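Local coordinates for protein 2-hydroxyisobutanoyl-CoA mutase large subunit (Aquincola tertiaricarbonis, PDB 4R3U) that interconverts 2-hydroxyisobutyryl-CoA and (S)-3-hydroxybutyryl-CoA together with its small cobalamin-binding partner subunit, at residues 188-193 with 202-207; 163-168 with 175-180. All blocks are in the same frame, centred on the assembly; numbering follows the deposited sequence.

Interaction 1: residues 188-193 with 202-207; sequences AMYVAL and NKLSGT. With 3HC (3-hydroxybutanoyl-coenzyme A), chain E.
Tyr-190 carries its CG opposite the backbone N (chi1 -162°), and Leu-204 carries its CG opposite the carbonyl carbon (chi1 -54°). Both side chains leave their backbones toward the other segment, and these torsions let them slide past each other in opposite directions. Atom CE2 of Tyr-190 lies 4.1 Å from CD1 of Leu-204. The same CE2 is 4.2 Å from Leu-204 CB, so one corner of the ring rests along the leucine from its root to a methyl. The methyl approaches the ring obliquely. At the far end of the ring, Tyr-190 OH stops 3.8 Å from Ser-205 O; this is contact, not a bond. The touching residues are all buried.

Two side chains of 202-207, Ser-205 and Thr-207, face the ligand. Ser-205 points away from the helix, and its OG comes within 4.1 Å of O7A on the 3'-phosphate of 3HC. Arg-246, a residue of the CoA binding site, lies beside this serine. Thr-207 grips the ligand by its hydroxyl: OG1 is 2.8 Å from OAP of 3HC in a hydrogen bond. The methyl CG2 of Thr-207 also approaches OAP, at 3.4 Å. The same OG1 bonds OAP of 3KK, the isomeric thioester that occupies the same pocket. A valine in place of Thr-207 would probably leave OAP of the pantetheine arm without this partner.

The contact belongs to a beta-alpha-beta crossover in a TIM-barrel-type mutase domain. Helix 183-196 follows strand 175-178 and leads to the parallel strand 206-208. Helices 158-164 and 540-549 cover other sides of helix 183-196, while backbone bonds tie Thr-207 to Val-175 and Phe-177 of the adjoining strand.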
ATOM      1  N   ALA A 188      -0.803  33.170 -20.454  1.00 33.67           N
ATOM      2  CA  ALA A 188      -0.367  34.077 -21.514  1.00 34.53           C
ATOM      3  C   ALA A 188       1.076  33.750 -21.906  1.00 37.95           C
ATOM      4  O   ALA A 188       1.387  33.731 -23.096  1.00 38.96           O
ATOM      5  CB  ALA A 188      -0.466  35.517 -21.050  1.00 35.56           C
ATOM      6  N   MET A 189       1.935  33.447 -20.909  1.00 32.73           N
ATOM      7  CA  MET A 189       3.342  33.084 -21.100  1.00 32.15           C
ATOM      8  C   MET A 189       3.475  31.762 -21.806  1.00 36.06           C
ATOM      9  O   MET A 189       4.354  31.623 -22.673  1.00 36.38           O
ATOM     10  CB  MET A 189       4.095  33.027 -19.770  1.00 31.76           C
ATOM     11  CG  MET A 189       4.474  34.373 -19.223  1.00 34.33           C
ATOM     12  SD  MET A 189       5.277  34.230 -17.614  1.00 36.26           S
ATOM     13  CE  MET A 189       5.374  35.959 -17.151  1.00 33.85           C
ATOM     14  N   TYR A 190       2.599  30.789 -21.445  1.00 31.87           N
ATOM     15  CA  TYR A 190       2.592  29.474 -22.057  1.00 32.38           C
ATOM     16  C   TYR A 190       2.253  29.573 -23.545  1.00 36.26           C
ATOM     17  O   TYR A 190       2.951  28.972 -24.378  1.00 35.80           O
ATOM     18  CB  TYR A 190       1.631  28.528 -21.317  1.00 31.64           C
ATOM     19  CG  TYR A 190       1.873  27.060 -21.610  1.00 32.22           C
ATOM     20  CD1 TYR A 190       2.957  26.379 -21.046  1.00 33.22           C
ATOM     21  CD2 TYR A 190       0.997  26.337 -22.412  1.00 33.28           C
ATOM     22  CE1 TYR A 190       3.163  25.015 -21.285  1.00 34.47           C
ATOM     23  CE2 TYR A 190       1.198  24.975 -22.668  1.00 33.70           C
ATOM     24  CZ  TYR A 190       2.281  24.316 -22.102  1.00 40.05           C
ATOM     25  OH  TYR A 190       2.462  22.970 -22.348  1.00 39.29           O
ATOM     26  N   VAL A 191       1.200  30.375 -23.871  1.00 34.88           N
ATOM     27  CA  VAL A 191       0.732  30.619 -25.233  1.00 36.44           C
ATOM     28  C   VAL A 191       1.829  31.307 -26.040  1.00 42.17           C
ATOM     29  O   VAL A 191       2.165  30.832 -27.126  1.00 45.15           O
ATOM     30  CB  VAL A 191      -0.642  31.354 -25.272  1.00 38.04           C
ATOM     31  CG1 VAL A 191      -1.005  31.824 -26.689  1.00 38.65           C
ATOM     32  CG2 VAL A 191      -1.740  30.462 -24.711  1.00 36.70           C
ATOM     33  N   ALA A 192       2.423  32.385 -25.485  1.00 37.97           N
ATOM     34  CA  ALA A 192       3.536  33.124 -26.084  1.00 38.21           C
ATOM     35  C   ALA A 192       4.720  32.190 -26.372  1.00 42.01           C
ATOM     36  O   ALA A 192       5.296  32.281 -27.457  1.00 44.57           O
ATOM     37  CB  ALA A 192       3.969  34.250 -25.159  1.00 37.73           C
ATOM     38  N   LEU A 193       5.044  31.261 -25.437  1.00 37.68           N
ATOM     39  CA  LEU A 193       6.123  30.271 -25.593  1.00 38.07           C
ATOM     40  C   LEU A 193       5.832  29.282 -26.752  1.00 41.57           C
ATOM     41  O   LEU A 193       6.713  29.027 -27.568  1.00 40.78           O
ATOM     42  CB  LEU A 193       6.392  29.517 -24.263  1.00 36.44           C
ATOM     43  CG  LEU A 193       7.481  28.419 -24.275  1.00 40.25           C
ATOM     44  CD1 LEU A 193       8.865  28.979 -24.556  1.00 40.97           C
ATOM     45  CD2 LEU A 193       7.522  27.684 -22.975  1.00 39.62           C
ATOM     46  N   ASN A 202      -3.632  24.442 -30.614  1.00 46.61           N
ATOM     47  CA  ASN A 202      -4.679  23.436 -30.448  1.00 46.53           C
ATOM     48  C   ASN A 202      -4.141  22.032 -30.132  1.00 50.14           C
ATOM     49  O   ASN A 202      -4.930  21.134 -29.830  1.00 50.58           O
ATOM     50  CB  ASN A 202      -5.648  23.464 -31.636  1.00 45.19           C
ATOM     51  CG  ASN A 202      -6.392  24.775 -31.726  1.00 67.00           C
ATOM     52  OD1 ASN A 202      -7.030  25.243 -30.769  1.00 57.72           O
ATOM     53  ND2 ASN A 202      -6.287  25.421 -32.876  1.00 68.98           N
ATOM     54  N   LYS A 203      -2.800  21.862 -30.155  1.00 45.33           N
ATOM     55  CA  LYS A 203      -2.102  20.605 -29.832  1.00 43.87           C
ATOM     56  C   LYS A 203      -1.472  20.671 -28.423  1.00 45.50           C
ATOM     57  O   LYS A 203      -0.924  19.675 -27.952  1.00 43.98           O
ATOM     58  CB  LYS A 203      -0.993  20.318 -30.862  1.00 47.62           C
ATOM     59  CG  LYS A 203      -1.451  19.842 -32.233  1.00 51.24           C
ATOM     60  CD  LYS A 203      -0.232  19.449 -33.067  1.00 58.71           C
ATOM     61  CE  LYS A 203      -0.405  19.603 -34.566  1.00 58.92           C
ATOM     62  NZ  LYS A 203       0.903  19.912 -35.217  1.00 55.06           N
ATOM     63  N   LEU A 204      -1.543  21.843 -27.757  1.00 41.20           N
ATOM     64  CA  LEU A 204      -0.961  22.011 -26.432  1.00 38.62           C
ATOM     65  C   LEU A 204      -1.860  21.473 -25.337  1.00 40.54           C
ATOM     66  O   LEU A 204      -2.943  22.003 -25.100  1.00 39.83           O
ATOM     67  CB  LEU A 204      -0.557  23.471 -26.147  1.00 38.23           C
ATOM     68  CG  LEU A 204       0.362  24.168 -27.143  1.00 42.28           C
ATOM     69  CD1 LEU A 204       0.676  25.574 -26.673  1.00 42.40           C
ATOM     70  CD2 LEU A 204       1.648  23.364 -27.420  1.00 40.14           C
ATOM     71  N   SER A 205      -1.417  20.390 -24.695  1.00 36.71           N
ATOM     72  CA  SER A 205      -2.140  19.779 -23.588  1.00 35.27           C
ATOM     73  C   SER A 205      -1.522  20.330 -22.311  1.00 39.29           C
ATOM     74  O   SER A 205      -0.296  20.425 -22.197  1.00 40.81           O
ATOM     75  CB  SER A 205      -2.049  18.258 -23.636  1.00 35.35           C
ATOM     76  OG  SER A 205      -3.002  17.658 -22.773  1.00 33.80           O
ATOM     77  N   GLY A 206      -2.375  20.780 -21.412  1.00 32.94           N
ATOM     78  CA  GLY A 206      -1.952  21.353 -20.154  1.00 31.47           C
ATOM     79  C   GLY A 206      -3.100  21.837 -19.305  1.00 33.11           C
ATOM     80  O   GLY A 206      -4.270  21.680 -19.664  1.00 32.38           O
ATOM     81  N   THR A 207      -2.751  22.433 -18.166  1.00 29.59           N
ATOM     82  CA  THR A 207      -3.662  22.952 -17.154  1.00 27.90           C
ATOM     83  C   THR A 207      -3.015  24.099 -16.349  1.00 28.44           C
ATOM     84  O   THR A 207      -1.814  24.076 -16.077  1.00 25.09           O
ATOM     85  CB  THR A 207      -3.998  21.825 -16.143  1.00 22.45           C
ATOM     86  OG1 THR A 207      -4.276  20.595 -16.817  1.00 22.28           O
ATOM     87  CG2 THR A 207      -5.136  22.187 -15.202  1.00 18.72           C
TER
HETATM   88  N1A 3HC E 801      -9.094   5.941 -24.109  0.50 46.88           N
HETATM   89  C2A 3HC E 801      -8.881   6.896 -25.222  0.50 45.91           C
HETATM   90  N3A 3HC E 801      -8.296   8.162 -24.763  0.50 44.89           N
HETATM   91  C4A 3HC E 801      -7.994   8.374 -23.460  0.50 45.41           C
HETATM   92  C5A 3HC E 801      -8.229   7.444 -22.510  0.50 46.16           C
HETATM   93  C6A 3HC E 801      -8.790   6.259 -22.838  0.50 45.41           C
HETATM   94  N6A 3HC E 801      -9.002   5.383 -21.857  0.50 43.70           N
HETATM   95  N7A 3HC E 801      -7.813   7.952 -21.346  0.50 44.40           N
HETATM   96  C8A 3HC E 801      -7.323   9.167 -21.572  0.50 42.80           C
HETATM   97  N9A 3HC E 801      -7.462   9.440 -22.866  0.50 42.50           N
HETATM   98  C1B 3HC E 801      -7.071  10.671 -23.617  0.50 38.06           C
HETATM   99  C2B 3HC E 801      -7.857  11.892 -23.187  0.50 35.54           C
HETATM  100  O2B 3HC E 801      -9.090  12.009 -23.904  0.50 35.58           O
HETATM  101  C3B 3HC E 801      -6.895  13.022 -23.516  0.50 38.73           C
HETATM  102  O3B 3HC E 801      -6.959  13.359 -24.924  0.50 44.84           O
HETATM  103  P3B 3HC E 801      -7.006  14.878 -25.471  0.50 43.89           P
HETATM  104  O7A 3HC E 801      -5.737  15.451 -24.977  0.50 45.33           O
HETATM  105  O8A 3HC E 801      -7.061  14.668 -26.938  0.50 47.76           O
HETATM  106  O9A 3HC E 801      -8.246  15.401 -24.855  0.50 39.49           O
HETATM  107  C4B 3HC E 801      -5.526  12.413 -23.237  0.50 36.96           C
HETATM  108  O4B 3HC E 801      -5.683  10.965 -23.337  0.50 38.51           O
HETATM  109  C5B 3HC E 801      -4.997  12.842 -21.857  0.50 34.44           C
HETATM  110  O5B 3HC E 801      -5.731  12.165 -20.812  0.50 33.39           O
HETATM  111  P1A 3HC E 801      -6.645  12.933 -19.705  0.50 33.76           P
HETATM  112  O1A 3HC E 801      -7.136  14.244 -20.213  0.50 34.58           O
HETATM  113  O2A 3HC E 801      -7.633  11.974 -19.181  0.50 32.48           O
HETATM  114  O3A 3HC E 801      -5.478  13.095 -18.561  0.50 33.55           O
HETATM  115  P2A 3HC E 801      -4.557  14.400 -18.264  0.50 29.74           P
HETATM  116  O4A 3HC E 801      -3.619  14.048 -17.187  0.50 28.43           O
HETATM  117  O5A 3HC E 801      -4.017  14.981 -19.518  0.50 33.02           O
HETATM  118  O6A 3HC E 801      -5.650  15.403 -17.716  0.50 28.82           O
HETATM  119  CBP 3HC E 801      -6.951  16.645 -16.092  0.50 27.99           C
HETATM  120  CCP 3HC E 801      -6.318  15.282 -16.448  0.50 29.25           C
HETATM  121  CDP 3HC E 801      -8.077  16.883 -17.107  0.50 26.17           C
HETATM  122  CEP 3HC E 801      -7.585  16.562 -14.698  0.50 28.00           C
HETATM  123  CAP 3HC E 801      -5.899  17.801 -16.180  0.50 27.59           C
HETATM  124  OAP 3HC E 801      -6.450  19.122 -15.987  0.50 27.43           O
HETATM  125  C9P 3HC E 801      -4.575  17.600 -15.389  0.50 28.49           C
HETATM  126  O9P 3HC E 801      -3.614  17.013 -15.892  0.50 29.02           O
HETATM  127  N8P 3HC E 801      -4.511  18.183 -14.182  0.50 28.88           N
HETATM  128  C7P 3HC E 801      -3.288  18.123 -13.373  0.50 26.92           C
HETATM  129  C6P 3HC E 801      -3.394  19.067 -12.184  0.50 24.04           C
HETATM  130  C5P 3HC E 801      -2.184  18.964 -11.250  0.50 21.79           C
HETATM  131  O5P 3HC E 801      -1.292  18.126 -11.405  0.50 21.65           O
HETATM  132  N4P 3HC E 801      -2.205  19.871 -10.267  0.50 20.57           N
HETATM  133  C3P 3HC E 801      -1.166  19.943  -9.251  0.50 22.35           C
HETATM  134  C2P 3HC E 801      -1.762  20.602  -8.036  0.50 22.78           C
HETATM  135  S1P 3HC E 801      -0.581  20.662  -6.654  0.50 26.37           S
HETATM  136  C1  3HC E 801      -1.641  21.534  -5.489  0.50 27.73           C
HETATM  137  O1  3HC E 801      -2.363  22.479  -5.798  0.50 27.03           O
HETATM  138  C2  3HC E 801      -1.684  20.979  -4.054  0.50 29.36           C
HETATM  139  C3  3HC E 801      -0.459  21.389  -3.233  0.50 31.51           C
HETATM  140  O3  3HC E 801       0.721  20.945  -3.893  0.50 33.43           O
HETATM  141  C4  3HC E 801      -0.413  22.908  -3.013  0.50 31.00           C

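Interaction 2: residues 163-168 with 175-180; sequences ALLADI and VSFTIN. With 3KK (S-{(3R,5R,9R)-1-[(2R,3S,4R,5R)-5-(6-amino-9H-purin-9-yl)-4-hydroxy-3-(phosphonooxy)tetrahydrofuran-2-yl]-3,5,9-trihydroxy-8,8-dimethyl-3,5-dioxido-10,14-dioxo-2,4,6-trioxa-11,15-diaza-3lambda~5~,5lambda~5~-diphosphaheptadecan-17-yl} 2-hydroxy-2-methylpropanethioate), chain F.
Phe-177 turns the outer end of its ring to the two leucines where helix 158-164 runs out. CD1 of Leu-165 sits at the ring edge, near its plane, 4.1 Å from CZ of Phe-177. Leu-164 CD2 comes in obliquely, 3.8 Å from Phe-177 CE1. Tyr-190 of helix 183-196 meets the same phenylalanine with ring planes at about 90°. The other methyl of Leu-165, CD2, rests on both branches of Val-175, 3.9 Å from CG1 and 4.0 Å from CG2.

The contact packs the end of a helix on strand 175-178 of the parallel sheet of the TIM-barrel-type domain. Leu-165 is where the chain leaves the helix, and a type II beta turn from Leu-165 to Ile-168 follows. The turn is closed by Ile-168 N to Leu-165 O at 3.2 Å. Arg-197 also bonds Leu-165 O and Ile-168 O.

Ser-176 and Thr-178 turn from this apolar layer to the ligand. Ser-176 OG lies 3.2 Å from C5P of 3KK, and Thr-178 OG1 lies 3.3 Å from C3P. Thr-178 OG1 is hydrogen-bonded to Asp-128, a substrate-binding residue thought important for stereospecificity.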
ATOM      1  N   ALA A 163      13.368  28.934 -19.606  1.00 34.50           N
ATOM      2  CA  ALA A 163      14.333  28.198 -18.764  1.00 33.34           C
ATOM      3  C   ALA A 163      13.653  27.001 -18.145  1.00 37.86           C
ATOM      4  O   ALA A 163      14.229  25.916 -18.161  1.00 39.13           O
ATOM      5  CB  ALA A 163      14.898  29.094 -17.670  1.00 33.41           C
ATOM      6  N   LEU A 164      12.407  27.189 -17.658  1.00 33.78           N
ATOM      7  CA  LEU A 164      11.567  26.165 -17.039  1.00 33.45           C
ATOM      8  C   LEU A 164      11.255  24.985 -17.946  1.00 37.06           C
ATOM      9  O   LEU A 164      11.286  23.847 -17.494  1.00 37.77           O
ATOM     10  CB  LEU A 164      10.247  26.785 -16.519  1.00 33.27           C
ATOM     11  CG  LEU A 164       9.225  25.817 -15.867  1.00 36.41           C
ATOM     12  CD1 LEU A 164       9.644  25.449 -14.478  1.00 36.51           C
ATOM     13  CD2 LEU A 164       7.846  26.408 -15.846  1.00 36.49           C
ATOM     14  N   LEU A 165      10.872  25.269 -19.176  1.00 33.81           N
ATOM     15  CA  LEU A 165      10.431  24.291 -20.163  1.00 33.13           C
ATOM     16  C   LEU A 165      11.466  24.034 -21.268  1.00 37.13           C
ATOM     17  O   LEU A 165      11.122  23.517 -22.328  1.00 36.68           O
ATOM     18  CB  LEU A 165       9.048  24.721 -20.735  1.00 33.21           C
ATOM     19  CG  LEU A 165       7.876  24.677 -19.727  1.00 34.45           C
ATOM     20  CD1 LEU A 165       6.693  25.468 -20.212  1.00 33.02           C
ATOM     21  CD2 LEU A 165       7.466  23.216 -19.388  1.00 34.75           C
ATOM     22  N   ALA A 166      12.745  24.337 -20.983  1.00 33.82           N
ATOM     23  CA  ALA A 166      13.853  24.115 -21.905  1.00 34.59           C
ATOM     24  C   ALA A 166      13.943  22.636 -22.242  1.00 36.94           C
ATOM     25  O   ALA A 166      13.819  21.797 -21.349  1.00 34.23           O
ATOM     26  CB  ALA A 166      15.158  24.597 -21.286  1.00 34.54           C
ATOM     27  N   ASP A 167      14.107  22.323 -23.542  1.00 36.64           N
ATOM     28  CA  ASP A 167      14.215  20.955 -24.076  1.00 37.43           C
ATOM     29  C   ASP A 167      12.971  20.071 -23.790  1.00 42.31           C
ATOM     30  O   ASP A 167      13.078  18.846 -23.777  1.00 43.04           O
ATOM     31  CB  ASP A 167      15.533  20.260 -23.624  1.00 38.14           C
ATOM     32  CG  ASP A 167      16.751  21.170 -23.568  1.00 42.49           C
ATOM     33  OD1 ASP A 167      17.219  21.618 -24.653  1.00 43.46           O
ATOM     34  OD2 ASP A 167      17.215  21.462 -22.446  1.00 46.22           O
ATOM     35  N   ILE A 168      11.793  20.696 -23.586  1.00 37.85           N
ATOM     36  CA  ILE A 168      10.548  19.977 -23.306  1.00 37.06           C
ATOM     37  C   ILE A 168       9.613  20.156 -24.471  1.00 40.15           C
ATOM     38  O   ILE A 168       9.250  21.293 -24.764  1.00 40.03           O
ATOM     39  CB  ILE A 168       9.889  20.442 -21.951  1.00 38.56           C
ATOM     40  CG1 ILE A 168      10.859  20.340 -20.716  1.00 37.52           C
ATOM     41  CG2 ILE A 168       8.533  19.747 -21.720  1.00 37.84           C
ATOM     42  CD1 ILE A 168      11.158  18.929 -20.112  1.00 38.78           C
ATOM     43  N   VAL A 175       1.597  19.747 -19.714  1.00 29.06           N
ATOM     44  CA  VAL A 175       2.201  20.626 -18.713  1.00 27.79           C
ATOM     45  C   VAL A 175       1.155  21.335 -17.837  1.00 31.07           C
ATOM     46  O   VAL A 175       0.453  22.240 -18.316  1.00 32.32           O
ATOM     47  CB  VAL A 175       3.212  21.636 -19.346  1.00 29.74           C
ATOM     48  CG1 VAL A 175       3.811  22.574 -18.290  1.00 27.86           C
ATOM     49  CG2 VAL A 175       4.318  20.912 -20.128  1.00 30.19           C
ATOM     50  N   SER A 176       1.143  20.970 -16.541  1.00 26.69           N
ATOM     51  CA  SER A 176       0.306  21.526 -15.484  1.00 25.46           C
ATOM     52  C   SER A 176       1.058  22.616 -14.679  1.00 27.35           C
ATOM     53  O   SER A 176       2.233  22.446 -14.321  1.00 27.40           O
ATOM     54  CB  SER A 176      -0.170  20.419 -14.534  1.00 24.26           C
ATOM     55  OG  SER A 176      -1.077  20.936 -13.571  1.00 22.12           O
ATOM     56  N   PHE A 177       0.357  23.715 -14.379  1.00 23.56           N
ATOM     57  CA  PHE A 177       0.844  24.850 -13.585  1.00 22.62           C
ATOM     58  C   PHE A 177      -0.066  25.040 -12.366  1.00 25.13           C
ATOM     59  O   PHE A 177      -1.271  25.284 -12.520  1.00 25.61           O
ATOM     60  CB  PHE A 177       0.863  26.138 -14.424  1.00 24.21           C
ATOM     61  CG  PHE A 177       1.913  26.257 -15.508  1.00 25.41           C
ATOM     62  CD1 PHE A 177       3.150  25.621 -15.382  1.00 25.82           C
ATOM     63  CD2 PHE A 177       1.685  27.050 -16.633  1.00 27.37           C
ATOM     64  CE1 PHE A 177       4.129  25.772 -16.364  1.00 27.08           C
ATOM     65  CE2 PHE A 177       2.669  27.209 -17.617  1.00 29.46           C
ATOM     66  CZ  PHE A 177       3.888  26.589 -17.469  1.00 28.46           C
ATOM     67  N   THR A 178       0.487  24.870 -11.149  1.00 22.27           N
ATOM     68  CA  THR A 178      -0.286  25.080  -9.912  1.00 21.57           C
ATOM     69  C   THR A 178      -0.245  26.589  -9.607  1.00 26.55           C
ATOM     70  O   THR A 178       0.442  27.041  -8.685  1.00 26.81           O
ATOM     71  CB  THR A 178       0.266  24.258  -8.790  1.00 20.33           C
ATOM     72  OG1 THR A 178       0.329  22.916  -9.226  1.00 20.09           O
ATOM     73  CG2 THR A 178      -0.547  24.379  -7.526  1.00 18.32           C
ATOM     74  N   ILE A 179      -0.962  27.347 -10.429  1.00 23.23           N
ATOM     75  CA  ILE A 179      -0.986  28.787 -10.378  1.00 23.54           C
ATOM     76  C   ILE A 179      -2.448  29.242 -10.222  1.00 27.52           C
ATOM     77  O   ILE A 179      -3.346  28.610 -10.764  1.00 27.62           O
ATOM     78  CB  ILE A 179      -0.220  29.376 -11.613  1.00 26.75           C
ATOM     79  CG1 ILE A 179       0.101  30.896 -11.454  1.00 26.30           C
ATOM     80  CG2 ILE A 179      -0.915  29.046 -12.943  1.00 27.53           C
ATOM     81  CD1 ILE A 179       1.322  31.211 -10.617  1.00 21.15           C
ATOM     82  N   ASN A 180      -2.679  30.263  -9.398  1.00 23.28           N
ATOM     83  CA  ASN A 180      -4.036  30.681  -9.088  1.00 23.71           C
ATOM     84  C   ASN A 180      -4.423  32.153  -9.392  1.00 29.68           C
ATOM     85  O   ASN A 180      -4.851  32.389 -10.522  1.00 30.08           O
ATOM     86  CB  ASN A 180      -4.475  30.161  -7.710  1.00 18.23           C
ATOM     87  CG  ASN A 180      -4.454  28.658  -7.644  1.00 25.77           C
ATOM     88  OD1 ASN A 180      -5.345  27.998  -8.151  1.00 17.25           O
ATOM     89  ND2 ASN A 180      -3.412  28.076  -7.051  1.00 22.18           N
TER
HETATM   90  C4  3KK F 802      -0.398  23.403  -3.800  0.50  6.91           C
HETATM   91  C3  3KK F 802      -0.412  21.949  -4.260  0.50 12.48           C
HETATM   92  C2  3KK F 802      -0.913  21.044  -3.137  0.50 14.70           C
HETATM   93  O3  3KK F 802       0.922  21.593  -4.581  0.50 11.40           O
HETATM   94  C1  3KK F 802      -1.286  21.736  -5.503  0.50 19.36           C
HETATM   95  O1  3KK F 802      -2.381  22.286  -5.644  0.50 19.20           O
HETATM   96  S1P 3KK F 802      -0.564  20.640  -6.678  0.50 26.37           S
HETATM   97  C2P 3KK F 802      -1.776  20.620  -8.030  0.50 22.78           C
HETATM   98  C3P 3KK F 802      -1.186  19.954  -9.247  0.50 22.35           C
HETATM   99  N4P 3KK F 802      -2.225  19.878 -10.265  0.50 20.57           N
HETATM  100  C5P 3KK F 802      -2.196  18.972 -11.247  0.50 21.79           C
HETATM  101  O5P 3KK F 802      -1.299  18.136 -11.400  0.50 21.65           O
HETATM  102  C6P 3KK F 802      -3.402  19.071 -12.186  0.50 24.04           C
HETATM  103  C7P 3KK F 802      -3.290  18.125 -13.373  0.50 26.92           C
HETATM  104  N8P 3KK F 802      -4.511  18.186 -14.185  0.50 28.88           N
HETATM  105  C9P 3KK F 802      -4.574  17.592 -15.387  0.50 28.49           C
HETATM  106  O9P 3KK F 802      -3.617  16.995 -15.883  0.50 29.02           O
HETATM  107  CAP 3KK F 802      -5.896  17.797 -16.183  0.50 27.59           C
HETATM  108  OAP 3KK F 802      -6.445  19.118 -15.991  0.50 27.43           O
HETATM  109  CBP 3KK F 802      -6.950  16.641 -16.096  0.50 27.99           C
HETATM  110  CDP 3KK F 802      -8.078  16.885 -17.109  0.50 26.17           C
HETATM  111  CEP 3KK F 802      -7.582  16.556 -14.702  0.50 28.00           C
HETATM  112  CCP 3KK F 802      -6.319  15.279 -16.459  0.50 29.25           C
HETATM  113  O6A 3KK F 802      -5.649  15.407 -17.726  0.50 28.82           O
HETATM  114  P2A 3KK F 802      -4.557  14.404 -18.277  0.50 29.74           P
HETATM  115  O4A 3KK F 802      -3.618  14.050 -17.202  0.50 28.43           O
HETATM  116  O5A 3KK F 802      -4.017  14.986 -19.530  0.50 33.02           O
HETATM  117  O3A 3KK F 802      -5.478  13.100 -18.575  0.50 33.55           O
HETATM  118  P1A 3KK F 802      -6.652  12.945 -19.713  0.50 33.76           P
HETATM  119  O1A 3KK F 802      -7.137  14.256 -20.219  0.50 34.58           O
HETATM  120  O2A 3KK F 802      -7.642  11.992 -19.183  0.50 32.48           O
HETATM  121  O5B 3KK F 802      -5.747  12.170 -20.823  0.50 33.39           O
HETATM  122  C5B 3KK F 802      -5.010  12.844 -21.867  0.50 34.44           C
HETATM  123  C4B 3KK F 802      -5.538  12.414 -23.249  0.50 36.96           C
HETATM  124  O4B 3KK F 802      -5.690  10.965 -23.347  0.50 38.51           O
HETATM  125  C3B 3KK F 802      -6.911  13.017 -23.524  0.50 38.73           C
HETATM  126  O3B 3KK F 802      -6.976  13.360 -24.930  0.50 44.84           O
HETATM  127  P3B 3KK F 802      -7.017  14.881 -25.472  0.50 43.89           P
HETATM  128  O8A 3KK F 802      -8.250  15.410 -24.848  0.50 39.49           O
HETATM  129  O7A 3KK F 802      -5.741  15.443 -24.983  0.50 45.33           O
HETATM  130  O9A 3KK F 802      -7.079  14.676 -26.940  0.50 47.76           O
HETATM  131  C2B 3KK F 802      -7.866  11.883 -23.199  0.50 35.54           C
HETATM  132  O2B 3KK F 802      -9.101  11.998 -23.916  0.50 35.58           O
HETATM  133  C1B 3KK F 802      -7.074  10.666 -23.634  0.50 38.06           C
HETATM  134  N9A 3KK F 802      -7.463   9.434 -22.886  0.50 42.50           N
HETATM  135  C8A 3KK F 802      -7.339   9.169 -21.587  0.50 42.80           C
HETATM  136  N7A 3KK F 802      -7.824   7.952 -21.362  0.50 44.40           N
HETATM  137  C5A 3KK F 802      -8.232   7.440 -22.529  0.50 46.16           C
HETATM  138  C4A 3KK F 802      -7.998   8.367 -23.480  0.50 45.41           C
HETATM  139  N3A 3KK F 802      -8.307   8.138 -24.783  0.50 44.89           N
HETATM  140  C2A 3KK F 802      -8.872   6.904 -25.176  0.50 45.91           C
HETATM  141  N1A 3KK F 802      -9.096   5.955 -24.140  0.50 46.88           N
HETATM  142  C6A 3KK F 802      -8.788   6.254 -22.860  0.50 45.41           C
HETATM  143  N6A 3KK F 802      -8.998   5.376 -21.878  0.50 43.70           N

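In the fold
From the N terminus, helix 158-164 comes first. Interaction 2 closes the short loop from its end to strand 175-178, with six residues between the segments. The chain then runs through helix 183-196, and interaction 1 closes the next loop, bringing that helix against the approach to strand 206-208. The two loops follow in series and neither encloses the other. Strands 175-178 and 206-208 are parallel neighbours, so both contacts pack helical elements on the same part of the sheet. They also touch directly: Tyr-190 OH lies 3.4 Å from Val-175 CB. On the other face of these strands, Thr-207, Ser-176 and Thr-178 line the acyl-CoA pocket.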